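Uncharacterized protein lp_2219 (Lactobacillus plantarum, PDB 3HFQ) is of unknown function but folds as a seven-bladed beta-propeller of the lactonase family, and may hydrolyse a lactone as some relatives do. Local coordinates at residues A[134-145]-A[155-163]; A[202-211]-A[240-248]. The protein carries 1 engineered substitution. One frame throughout, in Å; residues are numbered along the deposited sequence.

Interaction 1. Residues A[134-145]-A[155-163]; sequences PRPEQDGSHIHY and AVIDLGSDK. With PO4 (phosphate ion), chain C.
Asp158 OD1 is gripped from opposite faces of its carboxylate, by His142 N at 3.0 Å across the contact and by Ser161 N in its own turn, the latter bond forming an Asx motif. Asp158 OD2 accepts from Ser141 OG at 2.7 Å, the hydroxyl coming from above the carboxylate plane. CG anti to the backbone N (chi1 -167°) turns the carboxylate to residues 141 and 142, and a short acid fits because it can accept from all these donors at once. Replaced by an alanine, Asp158 would probably leave Ser141 OG, His142 N and Ser161 N without their acceptor, and the turn freer to shift. Gly160 suits its place because a CB would collide with Gly140 O and His142 N. Gln138, extended beyond CG, sends NE2 almost straight (177°) to Leu159 O, 3.0 Å away and in the amide plane. Along the antiparallel pairing, Ile143 CG2 meets Val156 CG1 at 3.6 Å, while Tyr145 CB packs on Ile157 CD1. His144 NE2 donates to O4 of a phosphate (2.7 Å), probably from the crystallisation liquor, which Arg190 and Arg259 also bind. The hairpin 143-148/154-158 is the inner half of a propeller blade; His142 stacks on Tyr105, and Ile157 touches Pro189 of strand 189-194.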
ATOM      1  N   PRO A 134      -3.088  21.391  -8.950  1.00 15.05           N
ATOM      2  CA  PRO A 134      -4.278  22.248  -8.958  1.00 16.61           C
ATOM      3  C   PRO A 134      -5.260  22.026  -7.808  1.00 20.65           C
ATOM      4  O   PRO A 134      -5.942  22.956  -7.385  1.00 22.32           O
ATOM      5  CB  PRO A 134      -4.906  21.938 -10.311  1.00 18.57           C
ATOM      6  CG  PRO A 134      -4.598  20.477 -10.474  1.00 18.14           C
ATOM      7  CD  PRO A 134      -3.136  20.426 -10.066  1.00 15.75           C
ATOM      8  N   ARG A 135      -5.334  20.797  -7.307  1.00 15.88           N
ATOM      9  CA  ARG A 135      -6.256  20.470  -6.222  1.00 16.85           C
ATOM     10  C   ARG A 135      -5.777  20.942  -4.846  1.00 17.90           C
ATOM     11  O   ARG A 135      -4.577  21.049  -4.592  1.00 17.47           O
ATOM     12  CB  ARG A 135      -6.518  18.957  -6.206  1.00 15.06           C
ATOM     13  CG  ARG A 135      -7.429  18.453  -7.339  1.00 21.20           C
ATOM     14  CD  ARG A 135      -7.304  16.937  -7.505  1.00 28.41           C
ATOM     15  NE  ARG A 135      -8.483  16.290  -8.085  1.00 34.96           N
ATOM     16  CZ  ARG A 135      -8.872  16.386  -9.353  1.00 41.92           C
ATOM     17  NH1 ARG A 135      -8.182  17.113 -10.221  1.00 52.87           N
ATOM     18  NH2 ARG A 135      -9.958  15.739  -9.758  1.00 39.48           N
ATOM     19  N   PRO A 136      -6.723  21.232  -3.934  1.00 18.76           N
ATOM     20  CA  PRO A 136      -6.424  21.700  -2.575  1.00 18.86           C
ATOM     21  C   PRO A 136      -5.459  20.785  -1.828  1.00 20.98           C
ATOM     22  O   PRO A 136      -4.654  21.242  -1.014  1.00 18.86           O
ATOM     23  CB  PRO A 136      -7.800  21.735  -1.910  1.00 24.17           C
ATOM     24  CG  PRO A 136      -8.726  22.009  -3.055  1.00 25.51           C
ATOM     25  CD  PRO A 136      -8.178  21.098  -4.130  1.00 18.88           C
ATOM     26  N   GLU A 137      -5.544  19.488  -2.104  1.00 17.85           N
ATOM     27  CA  GLU A 137      -4.682  18.518  -1.440  1.00 18.47           C
ATOM     28  C   GLU A 137      -3.258  18.549  -1.979  1.00 16.02           C
ATOM     29  O   GLU A 137      -2.347  17.986  -1.374  1.00 17.61           O
ATOM     30  CB  GLU A 137      -5.252  17.101  -1.600  1.00 18.22           C
ATOM     31  CG  GLU A 137      -6.625  16.903  -0.971  1.00 20.50           C
ATOM     32  CD  GLU A 137      -7.768  17.150  -1.941  1.00 27.73           C
ATOM     33  OE1 GLU A 137      -7.542  17.791  -2.990  1.00 27.28           O
ATOM     34  OE2 GLU A 137      -8.899  16.702  -1.646  1.00 28.92           O
ATOM     35  N   GLN A 138      -3.063  19.223  -3.105  1.00 12.82           N
ATOM     36  CA  GLN A 138      -1.747  19.285  -3.730  1.00 12.82           C
ATOM     37  C   GLN A 138      -0.991  20.586  -3.480  1.00 13.80           C
ATOM     38  O   GLN A 138      -0.474  21.200  -4.407  1.00 12.84           O
ATOM     39  CB  GLN A 138      -1.900  19.039  -5.230  1.00 14.81           C
ATOM     40  CG  GLN A 138      -2.542  17.695  -5.542  1.00 14.39           C
ATOM     41  CD  GLN A 138      -2.821  17.505  -7.018  1.00 16.04           C
ATOM     42  OE1 GLN A 138      -3.584  18.266  -7.619  1.00 14.62           O
ATOM     43  NE2 GLN A 138      -2.208  16.487  -7.611  1.00 12.97           N
ATOM     44  N   ASP A 139      -0.912  20.985  -2.216  1.00 15.58           N
ATOM     45  CA  ASP A 139      -0.220  22.213  -1.839  1.00 20.99           C
ATOM     46  C   ASP A 139       1.302  22.091  -1.926  1.00 23.45           C
ATOM     47  O   ASP A 139       2.009  23.097  -1.998  1.00 21.93           O
ATOM     48  CB  ASP A 139      -0.620  22.629  -0.417  1.00 25.67           C
ATOM     49  CG  ASP A 139      -0.491  21.495   0.587  1.00 35.58           C
ATOM     50  OD1 ASP A 139      -0.045  21.759   1.723  1.00 37.09           O
ATOM     51  OD2 ASP A 139      -0.848  20.344   0.250  1.00 34.92           O
ATOM     52  N   GLY A 140       1.801  20.860  -1.916  1.00 15.87           N
ATOM     53  CA  GLY A 140       3.234  20.642  -2.000  1.00 13.48           C
ATOM     54  C   GLY A 140       3.523  19.197  -2.359  1.00 17.59           C
ATOM     55  O   GLY A 140       2.604  18.443  -2.663  1.00 12.78           O
ATOM     56  N   SER A 141       4.793  18.803  -2.330  1.00 16.64           N
ATOM     57  CA  SER A 141       5.153  17.428  -2.652  1.00 14.43           C
ATOM     58  C   SER A 141       4.636  16.483  -1.581  1.00 13.21           C
ATOM     59  O   SER A 141       4.793  16.740  -0.388  1.00 11.50           O
ATOM     60  CB  SER A 141       6.670  17.276  -2.767  1.00 12.51           C
ATOM     61  OG  SER A 141       7.021  15.907  -2.872  1.00 17.55           O
ATOM     62  N   HIS A 142       4.030  15.383  -2.018  1.00 10.88           N
ATOM     63  CA  HIS A 142       3.484  14.380  -1.112  1.00  8.98           C
ATOM     64  C   HIS A 142       3.814  12.981  -1.642  1.00 11.27           C
ATOM     65  O   HIS A 142       3.095  12.445  -2.479  1.00 12.50           O
ATOM     66  CB  HIS A 142       1.964  14.558  -1.005  1.00 14.19           C
ATOM     67  CG  HIS A 142       1.549  15.863  -0.389  1.00 14.43           C
ATOM     68  ND1 HIS A 142       0.437  16.566  -0.811  1.00 18.79           N
ATOM     69  CD2 HIS A 142       2.075  16.576   0.634  1.00  8.87           C
ATOM     70  CE1 HIS A 142       0.301  17.655  -0.073  1.00 15.15           C
ATOM     71  NE2 HIS A 142       1.281  17.685   0.810  1.00 19.50           N
ATOM     72  N   ILE A 143       4.909  12.399  -1.158  1.00 10.61           N
ATOM     73  CA  ILE A 143       5.319  11.066  -1.598  1.00 12.95           C
ATOM     74  C   ILE A 143       4.456  10.032  -0.881  1.00 13.91           C
ATOM     75  O   ILE A 143       4.308  10.081   0.337  1.00 12.27           O
ATOM     76  CB  ILE A 143       6.817  10.814  -1.289  1.00 10.74           C
ATOM     77  CG1 ILE A 143       7.667  11.938  -1.889  1.00 12.10           C
ATOM     78  CG2 ILE A 143       7.256   9.487  -1.886  1.00 10.98           C
ATOM     79  CD1 ILE A 143       7.503  12.108  -3.400  1.00 15.59           C
ATOM     80  N   HIS A 144       3.898   9.084  -1.630  1.00  9.20           N
ATOM     81  CA  HIS A 144       3.009   8.096  -1.025  1.00  8.96           C
ATOM     82  C   HIS A 144       3.346   6.640  -1.333  1.00 11.39           C
ATOM     83  O   HIS A 144       2.657   5.726  -0.867  1.00 10.32           O
ATOM     84  CB  HIS A 144       1.576   8.369  -1.486  1.00 12.37           C
ATOM     85  CG  HIS A 144       0.550   8.195  -0.411  1.00 15.16           C
ATOM     86  ND1 HIS A 144       0.528   7.102   0.426  1.00 14.72           N
ATOM     87  CD2 HIS A 144      -0.478   8.986  -0.028  1.00 15.42           C
ATOM     88  CE1 HIS A 144      -0.468   7.228   1.284  1.00 17.88           C
ATOM     89  NE2 HIS A 144      -1.096   8.364   1.031  1.00 14.25           N
ATOM     90  N   TYR A 145       4.399   6.418  -2.109  1.00  8.62           N
ATOM     91  CA  TYR A 145       4.760   5.060  -2.486  1.00 11.91           C
ATOM     92  C   TYR A 145       6.224   4.991  -2.890  1.00 15.75           C
ATOM     93  O   TYR A 145       6.714   5.847  -3.630  1.00 10.29           O
ATOM     94  CB  TYR A 145       3.849   4.617  -3.645  1.00  8.35           C
ATOM     95  CG  TYR A 145       4.093   3.229  -4.212  1.00  9.17           C
ATOM     96  CD1 TYR A 145       5.077   3.007  -5.177  1.00  9.35           C
ATOM     97  CD2 TYR A 145       3.308   2.148  -3.813  1.00 10.20           C
ATOM     98  CE1 TYR A 145       5.269   1.737  -5.734  1.00 11.03           C
ATOM     99  CE2 TYR A 145       3.496   0.874  -4.361  1.00  7.96           C
ATOM    100  CZ  TYR A 145       4.475   0.679  -5.321  1.00 11.42           C
ATOM    101  OH  TYR A 145       4.669  -0.573  -5.864  1.00 12.04           O
ATOM    102  N   ALA A 155      10.280   2.782  -7.840  1.00  8.70           N
ATOM    103  CA  ALA A 155       9.214   3.653  -8.311  1.00 10.74           C
ATOM    104  C   ALA A 155       8.779   4.485  -7.113  1.00 10.59           C
ATOM    105  O   ALA A 155       8.465   3.937  -6.055  1.00 10.02           O
ATOM    106  CB  ALA A 155       8.050   2.825  -8.836  1.00  9.97           C
ATOM    107  N   VAL A 156       8.775   5.805  -7.281  1.00  8.10           N
ATOM    108  CA  VAL A 156       8.401   6.732  -6.216  1.00 10.83           C
ATOM    109  C   VAL A 156       7.276   7.631  -6.729  1.00  9.52           C
ATOM    110  O   VAL A 156       7.446   8.346  -7.712  1.00 10.89           O
ATOM    111  CB  VAL A 156       9.627   7.584  -5.791  1.00 10.77           C
ATOM    112  CG1 VAL A 156       9.235   8.587  -4.706  1.00  7.07           C
ATOM    113  CG2 VAL A 156      10.738   6.664  -5.285  1.00  7.43           C
ATOM    114  N   ILE A 157       6.130   7.593  -6.056  1.00  9.06           N
ATOM    115  CA  ILE A 157       4.965   8.365  -6.485  1.00  9.79           C
ATOM    116  C   ILE A 157       4.703   9.633  -5.680  1.00 10.30           C
ATOM    117  O   ILE A 157       4.610   9.589  -4.458  1.00 10.54           O
ATOM    118  CB  ILE A 157       3.699   7.482  -6.430  1.00 10.34           C
ATOM    119  CG1 ILE A 157       3.928   6.209  -7.251  1.00  6.91           C
ATOM    120  CG2 ILE A 157       2.494   8.254  -6.951  1.00 13.73           C
ATOM    121  CD1 ILE A 157       2.817   5.183  -7.113  1.00  7.04           C
ATOM    122  N   ASP A 158       4.563  10.758  -6.378  1.00 11.19           N
ATOM    123  CA  ASP A 158       4.303  12.042  -5.737  1.00 11.15           C
ATOM    124  C   ASP A 158       2.862  12.462  -6.032  1.00 12.54           C
ATOM    125  O   ASP A 158       2.546  12.919  -7.131  1.00 10.87           O
ATOM    126  CB  ASP A 158       5.268  13.106  -6.272  1.00 15.30           C
ATOM    127  CG  ASP A 158       5.267  14.375  -5.437  1.00 13.40           C
ATOM    128  OD1 ASP A 158       4.203  14.744  -4.902  1.00 12.48           O
ATOM    129  OD2 ASP A 158       6.332  15.017  -5.326  1.00 15.54           O
ATOM    130  N   LEU A 159       1.992  12.296  -5.045  1.00  9.92           N
ATOM    131  CA  LEU A 159       0.590  12.655  -5.195  1.00 12.61           C
ATOM    132  C   LEU A 159       0.427  14.165  -5.342  1.00 10.05           C
ATOM    133  O   LEU A 159      -0.444  14.639  -6.075  1.00 10.86           O
ATOM    134  CB  LEU A 159      -0.199  12.149  -3.979  1.00 15.60           C
ATOM    135  CG  LEU A 159      -1.683  12.513  -3.862  1.00 15.65           C
ATOM    136  CD1 LEU A 159      -2.432  11.389  -3.157  1.00 15.56           C
ATOM    137  CD2 LEU A 159      -1.836  13.830  -3.111  1.00 15.41           C
ATOM    138  N   GLY A 160       1.283  14.911  -4.652  1.00  6.95           N
ATOM    139  CA  GLY A 160       1.212  16.359  -4.689  1.00 12.01           C
ATOM    140  C   GLY A 160       1.569  17.028  -6.006  1.00 17.71           C
ATOM    141  O   GLY A 160       0.986  18.057  -6.355  1.00 15.75           O
ATOM    142  N   SER A 161       2.513  16.452  -6.744  1.00 13.92           N
ATOM    143  CA  SER A 161       2.940  17.039  -8.011  1.00 15.89           C
ATOM    144  C   SER A 161       2.520  16.258  -9.257  1.00 16.53           C
ATOM    145  O   SER A 161       2.924  16.601 -10.367  1.00 18.76           O
ATOM    146  CB  SER A 161       4.460  17.199  -8.014  1.00 20.59           C
ATOM    147  OG  SER A 161       5.086  15.933  -7.943  1.00 27.90           O
ATOM    148  N   ASP A 162       1.715  15.216  -9.075  1.00 14.76           N
ATOM    149  CA  ASP A 162       1.246  14.393 -10.193  1.00 12.32           C
ATOM    150  C   ASP A 162       2.387  13.748 -10.972  1.00 13.72           C
ATOM    151  O   ASP A 162       2.380  13.742 -12.204  1.00 14.45           O
ATOM    152  CB  ASP A 162       0.391  15.226 -11.156  1.00 15.83           C
ATOM    153  CG  ASP A 162      -0.963  15.576 -10.581  1.00 20.44           C
ATOM    154  OD1 ASP A 162      -1.659  14.654 -10.104  1.00 18.24           O
ATOM    155  OD2 ASP A 162      -1.337  16.769 -10.610  1.00 19.57           O
ATOM    156  N   LYS A 163       3.363  13.193 -10.260  1.00 13.21           N
ATOM    157  CA  LYS A 163       4.495  12.563 -10.927  1.00 10.54           C
ATOM    158  C   LYS A 163       4.861  11.198 -10.373  1.00 15.67           C
ATOM    159  O   LYS A 163       4.675  10.917  -9.185  1.00 15.52           O
ATOM    160  CB  LYS A 163       5.727  13.471 -10.846  1.00 11.01           C
ATOM    161  CG  LYS A 163       5.608  14.768 -11.630  1.00 16.97           C
ATOM    162  CD  LYS A 163       6.781  15.691 -11.337  1.00 26.53           C
ATOM    163  CE  LYS A 163       6.649  17.017 -12.075  1.00 35.72           C
ATOM    164  NZ  LYS A 163       6.689  16.853 -13.556  1.00 35.53           N
TER
HETATM  165  P   PO4 C 402      -3.957   9.720   1.798  1.00 18.55           P
HETATM  166  O1  PO4 C 402      -5.122  10.483   2.533  1.00 21.26           O
HETATM  167  O2  PO4 C 402      -4.467   8.308   1.322  1.00 16.27           O
HETATM  168  O3  PO4 C 402      -3.476  10.559   0.551  1.00 26.00           O
HETATM  169  O4  PO4 C 402      -2.747   9.522   2.791  1.00 24.62           O

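Interaction 2. Residues A[202-211]-A[240-248]; sequences FLAGELSSQI and NGAAAIRLS
Neighbouring blades of the beta-propeller meet here: the turn between strands 200-205 and 210-217 of one blade packs on strand 241-247, the first of the next. The turn closes with a G1 beta bulge in which Ser209 and Gln210 lie opposite Gly205. Its Glu206 O accepts from Ala242 N at 3.2 Å, in the carbonyl plane and on a lone pair, and Gly241 CA makes a CA-H...O contact with the same oxygen. Gly241 suits its place, since a CB there would press on Glu206 CG. The small Ala242 likewise allows close approach, its CB lying 3.7 Å from Gly205 O.

The aliphatic part of Glu206 passes across the first strand of the next blade, CG 3.2 Å from Ala242 O. With CG anti to the backbone N (chi1 177°) and the chain extended, its carboxylate reaches salt bridges with Arg259 and Arg190, which also bind the nearby phosphate. The two arginines probably attract the anion, while Glu206 holds them in place and offsets part of their charge; the site is consistent with a ligand pocket.

Farther along, the contact is apolar. Ile245 CD1 is the common point of contact: it touches Phe202 CB at 4.0 Å and meets Ile211 CD1 tip to tip at 4.1 Å, while Ala204 CB, with no further atoms to push the strands apart, faces Ile245 CB at 4.2 Å. Leu247 CD2 approaches Phe202 CE2 obliquely, extending the apolar packing between the two blades. At the other end, one water bridges the blades, donating to Leu207 O and to Asn240 O and accepting from Ser209 OG at 2.8 Å.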
ATOM      1  N   PHE A 202      -0.168  -0.604 -13.050  1.00  9.24           N
ATOM      2  CA  PHE A 202      -1.481   0.008 -12.919  1.00  8.86           C
ATOM      3  C   PHE A 202      -1.373   0.996 -11.776  1.00  7.89           C
ATOM      4  O   PHE A 202      -1.046   0.629 -10.647  1.00  8.07           O
ATOM      5  CB  PHE A 202      -2.516  -1.087 -12.661  1.00  7.88           C
ATOM      6  CG  PHE A 202      -2.518  -2.145 -13.729  1.00 12.02           C
ATOM      7  CD1 PHE A 202      -3.157  -1.922 -14.950  1.00 13.25           C
ATOM      8  CD2 PHE A 202      -1.799  -3.322 -13.557  1.00 13.78           C
ATOM      9  CE1 PHE A 202      -3.072  -2.859 -15.983  1.00 12.63           C
ATOM     10  CE2 PHE A 202      -1.707  -4.263 -14.583  1.00 18.32           C
ATOM     11  CZ  PHE A 202      -2.346  -4.029 -15.800  1.00 15.23           C
ATOM     12  N   LEU A 203      -1.634   2.259 -12.093  1.00  9.88           N
ATOM     13  CA  LEU A 203      -1.503   3.353 -11.139  1.00  8.37           C
ATOM     14  C   LEU A 203      -2.832   3.899 -10.634  1.00  9.85           C
ATOM     15  O   LEU A 203      -3.693   4.297 -11.419  1.00  8.92           O
ATOM     16  CB  LEU A 203      -0.704   4.476 -11.806  1.00  6.51           C
ATOM     17  CG  LEU A 203      -0.496   5.811 -11.096  1.00 10.43           C
ATOM     18  CD1 LEU A 203       0.508   5.656  -9.962  1.00  7.12           C
ATOM     19  CD2 LEU A 203       0.004   6.831 -12.115  1.00 13.58           C
ATOM     20  N   ALA A 204      -2.990   3.934  -9.318  1.00 10.09           N
ATOM     21  CA  ALA A 204      -4.222   4.443  -8.741  1.00 12.86           C
ATOM     22  C   ALA A 204      -4.141   5.952  -8.552  1.00 14.37           C
ATOM     23  O   ALA A 204      -3.169   6.467  -8.000  1.00 11.58           O
ATOM     24  CB  ALA A 204      -4.500   3.758  -7.409  1.00 12.39           C
ATOM     25  N   GLY A 205      -5.162   6.648  -9.044  1.00 10.66           N
ATOM     26  CA  GLY A 205      -5.228   8.088  -8.907  1.00  9.46           C
ATOM     27  C   GLY A 205      -6.214   8.380  -7.794  1.00 11.58           C
ATOM     28  O   GLY A 205      -7.424   8.309  -7.991  1.00 12.45           O
ATOM     29  N   GLU A 206      -5.692   8.699  -6.617  1.00 12.58           N
ATOM     30  CA  GLU A 206      -6.537   8.971  -5.464  1.00 14.31           C
ATOM     31  C   GLU A 206      -7.541  10.098  -5.658  1.00 13.23           C
ATOM     32  O   GLU A 206      -8.746   9.896  -5.512  1.00 15.02           O
ATOM     33  CB  GLU A 206      -5.679   9.307  -4.239  1.00 17.42           C
ATOM     34  CG  GLU A 206      -6.514   9.681  -3.016  1.00 19.70           C
ATOM     35  CD  GLU A 206      -5.682  10.158  -1.843  1.00 18.08           C
ATOM     36  OE1 GLU A 206      -4.736   9.445  -1.454  1.00 14.98           O
ATOM     37  OE2 GLU A 206      -5.983  11.246  -1.303  1.00 20.87           O
ATOM     38  N   LEU A 207      -7.034  11.279  -5.992  1.00 13.26           N
ATOM     39  CA  LEU A 207      -7.863  12.470  -6.144  1.00 12.94           C
ATOM     40  C   LEU A 207      -8.868  12.482  -7.292  1.00 16.93           C
ATOM     41  O   LEU A 207      -9.909  13.138  -7.198  1.00 16.83           O
ATOM     42  CB  LEU A 207      -6.954  13.700  -6.233  1.00 12.91           C
ATOM     43  CG  LEU A 207      -5.891  13.795  -5.130  1.00 12.38           C
ATOM     44  CD1 LEU A 207      -5.001  15.006  -5.373  1.00 13.40           C
ATOM     45  CD2 LEU A 207      -6.558  13.886  -3.756  1.00 14.28           C
ATOM     46  N   SER A 208      -8.574  11.758  -8.366  1.00 12.46           N
ATOM     47  CA  SER A 208      -9.466  11.724  -9.520  1.00 16.96           C
ATOM     48  C   SER A 208     -10.277  10.433  -9.614  1.00 13.65           C
ATOM     49  O   SER A 208     -11.084  10.269 -10.530  1.00 12.96           O
ATOM     50  CB  SER A 208      -8.653  11.899 -10.800  1.00 16.34           C
ATOM     51  OG  SER A 208      -7.680  10.871 -10.912  1.00 15.33           O
ATOM     52  N   SER A 209     -10.070   9.525  -8.666  1.00 10.95           N
ATOM     53  CA  SER A 209     -10.776   8.245  -8.670  1.00 10.11           C
ATOM     54  C   SER A 209     -10.635   7.569 -10.031  1.00 10.78           C
ATOM     55  O   SER A 209     -11.626   7.223 -10.672  1.00 11.36           O
ATOM     56  CB  SER A 209     -12.259   8.447  -8.343  1.00 13.32           C
ATOM     57  OG  SER A 209     -12.421   8.877  -7.002  1.00 14.64           O
ATOM     58  N   GLN A 210      -9.390   7.384 -10.457  1.00 12.93           N
ATOM     59  CA  GLN A 210      -9.091   6.763 -11.743  1.00 15.61           C
ATOM     60  C   GLN A 210      -7.917   5.801 -11.637  1.00 11.96           C
ATOM     61  O   GLN A 210      -7.176   5.808 -10.656  1.00 12.07           O
ATOM     62  CB  GLN A 210      -8.715   7.831 -12.775  1.00 14.74           C
ATOM     63  CG  GLN A 210      -9.793   8.834 -13.109  1.00 15.56           C
ATOM     64  CD  GLN A 210      -9.301   9.897 -14.073  1.00 20.18           C
ATOM     65  OE1 GLN A 210      -8.335  10.606 -13.793  1.00 19.47           O
ATOM     66  NE2 GLN A 210      -9.966  10.015 -15.214  1.00 15.89           N
ATOM     67  N   ILE A 211      -7.758   4.967 -12.657  1.00  8.11           N
ATOM     68  CA  ILE A 211      -6.625   4.057 -12.717  1.00  8.71           C
ATOM     69  C   ILE A 211      -6.002   4.253 -14.088  1.00 10.83           C
ATOM     70  O   ILE A 211      -6.699   4.264 -15.101  1.00 10.41           O
ATOM     71  CB  ILE A 211      -7.017   2.568 -12.579  1.00 10.85           C
ATOM     72  CG1 ILE A 211      -7.523   2.279 -11.164  1.00 15.00           C
ATOM     73  CG2 ILE A 211      -5.786   1.687 -12.867  1.00  9.69           C
ATOM     74  CD1 ILE A 211      -7.934   0.826 -10.943  1.00 17.57           C
ATOM     75  N   ASN A 240     -14.599  11.106  -2.940  1.00 15.27           N
ATOM     76  CA  ASN A 240     -14.074   9.768  -3.119  1.00 14.77           C
ATOM     77  C   ASN A 240     -12.587   9.848  -3.366  1.00 15.26           C
ATOM     78  O   ASN A 240     -12.119  10.658  -4.171  1.00 15.40           O
ATOM     79  CB  ASN A 240     -14.714   9.024  -4.291  1.00 14.11           C
ATOM     80  CG  ASN A 240     -14.331   7.549  -4.305  1.00 13.25           C
ATOM     81  OD1 ASN A 240     -14.862   6.757  -3.528  1.00 11.92           O
ATOM     82  ND2 ASN A 240     -13.384   7.183  -5.161  1.00 11.26           N
ATOM     83  N   GLY A 241     -11.850   9.007  -2.655  1.00 12.50           N
ATOM     84  CA  GLY A 241     -10.414   8.960  -2.818  1.00 11.17           C
ATOM     85  C   GLY A 241     -10.006   7.510  -2.976  1.00 11.57           C
ATOM     86  O   GLY A 241     -10.163   6.722  -2.048  1.00 12.35           O
ATOM     87  N   ALA A 242      -9.511   7.138  -4.152  1.00 12.70           N
ATOM     88  CA  ALA A 242      -9.075   5.761  -4.362  1.00 11.28           C
ATOM     89  C   ALA A 242      -7.876   5.563  -3.434  1.00 12.78           C
ATOM     90  O   ALA A 242      -7.183   6.526  -3.109  1.00 12.48           O
ATOM     91  CB  ALA A 242      -8.682   5.547  -5.819  1.00  8.95           C
ATOM     92  N   ALA A 243      -7.625   4.331  -3.001  1.00 10.07           N
ATOM     93  CA  ALA A 243      -6.517   4.093  -2.080  1.00  8.88           C
ATOM     94  C   ALA A 243      -5.555   2.976  -2.471  1.00 12.44           C
ATOM     95  O   ALA A 243      -4.529   3.223  -3.108  1.00 12.03           O
ATOM     96  CB  ALA A 243      -7.067   3.836  -0.671  1.00  8.19           C
ATOM     97  N   ALA A 244      -5.880   1.751  -2.069  1.00 10.41           N
ATOM     98  CA  ALA A 244      -5.033   0.600  -2.355  1.00 11.14           C
ATOM     99  C   ALA A 244      -5.349  -0.032  -3.699  1.00 12.83           C
ATOM    100  O   ALA A 244      -6.474   0.057  -4.187  1.00 10.49           O
ATOM    101  CB  ALA A 244      -5.178  -0.437  -1.250  1.00 11.16           C
ATOM    102  N   ILE A 245      -4.349  -0.673  -4.292  1.00  9.82           N
ATOM    103  CA  ILE A 245      -4.526  -1.334  -5.580  1.00 12.10           C
ATOM    104  C   ILE A 245      -3.749  -2.652  -5.563  1.00 14.94           C
ATOM    105  O   ILE A 245      -2.581  -2.691  -5.175  1.00  9.41           O
ATOM    106  CB  ILE A 245      -4.063  -0.407  -6.742  1.00 10.37           C
ATOM    107  CG1 ILE A 245      -4.357  -1.064  -8.093  1.00 11.36           C
ATOM    108  CG2 ILE A 245      -2.589  -0.071  -6.600  1.00  8.28           C
ATOM    109  CD1 ILE A 245      -4.274  -0.089  -9.263  1.00  8.21           C
ATOM    110  N   ARG A 246      -4.416  -3.732  -5.961  1.00 10.63           N
ATOM    111  CA  ARG A 246      -3.803  -5.062  -5.959  1.00  9.51           C
ATOM    112  C   ARG A 246      -4.061  -5.812  -7.261  1.00 14.00           C
ATOM    113  O   ARG A 246      -5.050  -5.566  -7.942  1.00  8.60           O
ATOM    114  CB  ARG A 246      -4.371  -5.895  -4.811  1.00 12.04           C
ATOM    115  CG  ARG A 246      -4.313  -5.226  -3.451  1.00 11.03           C
ATOM    116  CD  ARG A 246      -2.900  -5.203  -2.896  1.00  9.86           C
ATOM    117  NE  ARG A 246      -2.901  -4.733  -1.515  1.00 12.46           N
ATOM    118  CZ  ARG A 246      -1.809  -4.574  -0.775  1.00 13.90           C
ATOM    119  NH1 ARG A 246      -0.613  -4.849  -1.285  1.00 12.56           N
ATOM    120  NH2 ARG A 246      -1.919  -4.148   0.478  1.00 12.91           N
ATOM    121  N   LEU A 247      -3.178  -6.748  -7.588  1.00 14.58           N
ATOM    122  CA  LEU A 247      -3.325  -7.534  -8.806  1.00 12.31           C
ATOM    123  C   LEU A 247      -3.179  -9.009  -8.452  1.00 13.67           C
ATOM    124  O   LEU A 247      -2.292  -9.382  -7.685  1.00 14.99           O
ATOM    125  CB  LEU A 247      -2.245  -7.134  -9.814  1.00 16.34           C
ATOM    126  CG  LEU A 247      -2.291  -7.751 -11.214  1.00 16.36           C
ATOM    127  CD1 LEU A 247      -3.490  -7.206 -11.983  1.00 10.99           C
ATOM    128  CD2 LEU A 247      -1.000  -7.414 -11.952  1.00 15.89           C
ATOM    129  N   SER A 248      -4.050  -9.849  -9.002  1.00 12.16           N
ATOM    130  CA  SER A 248      -3.974 -11.280  -8.720  1.00 14.72           C
ATOM    131  C   SER A 248      -2.647 -11.829  -9.240  1.00 11.44           C
ATOM    132  O   SER A 248      -2.040 -11.250 -10.138  1.00 12.06           O
ATOM    133  CB  SER A 248      -5.149 -12.019  -9.371  1.00 15.79           C
ATOM    134  OG  SER A 248      -5.193 -11.789 -10.765  1.00 14.64           O
TER
HETATM  135  O   HOH W   1     -12.195  11.696  -6.841  1.00 24.79           O

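In the fold
From the N terminus, the chain first enters interaction 1, where only nine residues separate 134-145 from 155-163: a short hairpin loop is closed within one blade. Interaction 2 follows in series, neither nested nor crossed. It spans the 28 residues between 202-211 and 240-248, which include the outer part of one blade and the passage to the next. One contact thus knits the inside of a sheet, the other joins two successive sheets around the ring. They touch directly: Leu159 CD1 packs on Glu206 OE1 at 3.5 Å, and Ile157 CD1 on Leu203 CD1 at 3.7 Å. Three consecutive blades are therefore linked, with the phosphate bound by His144, Arg190 and Arg259 where they meet.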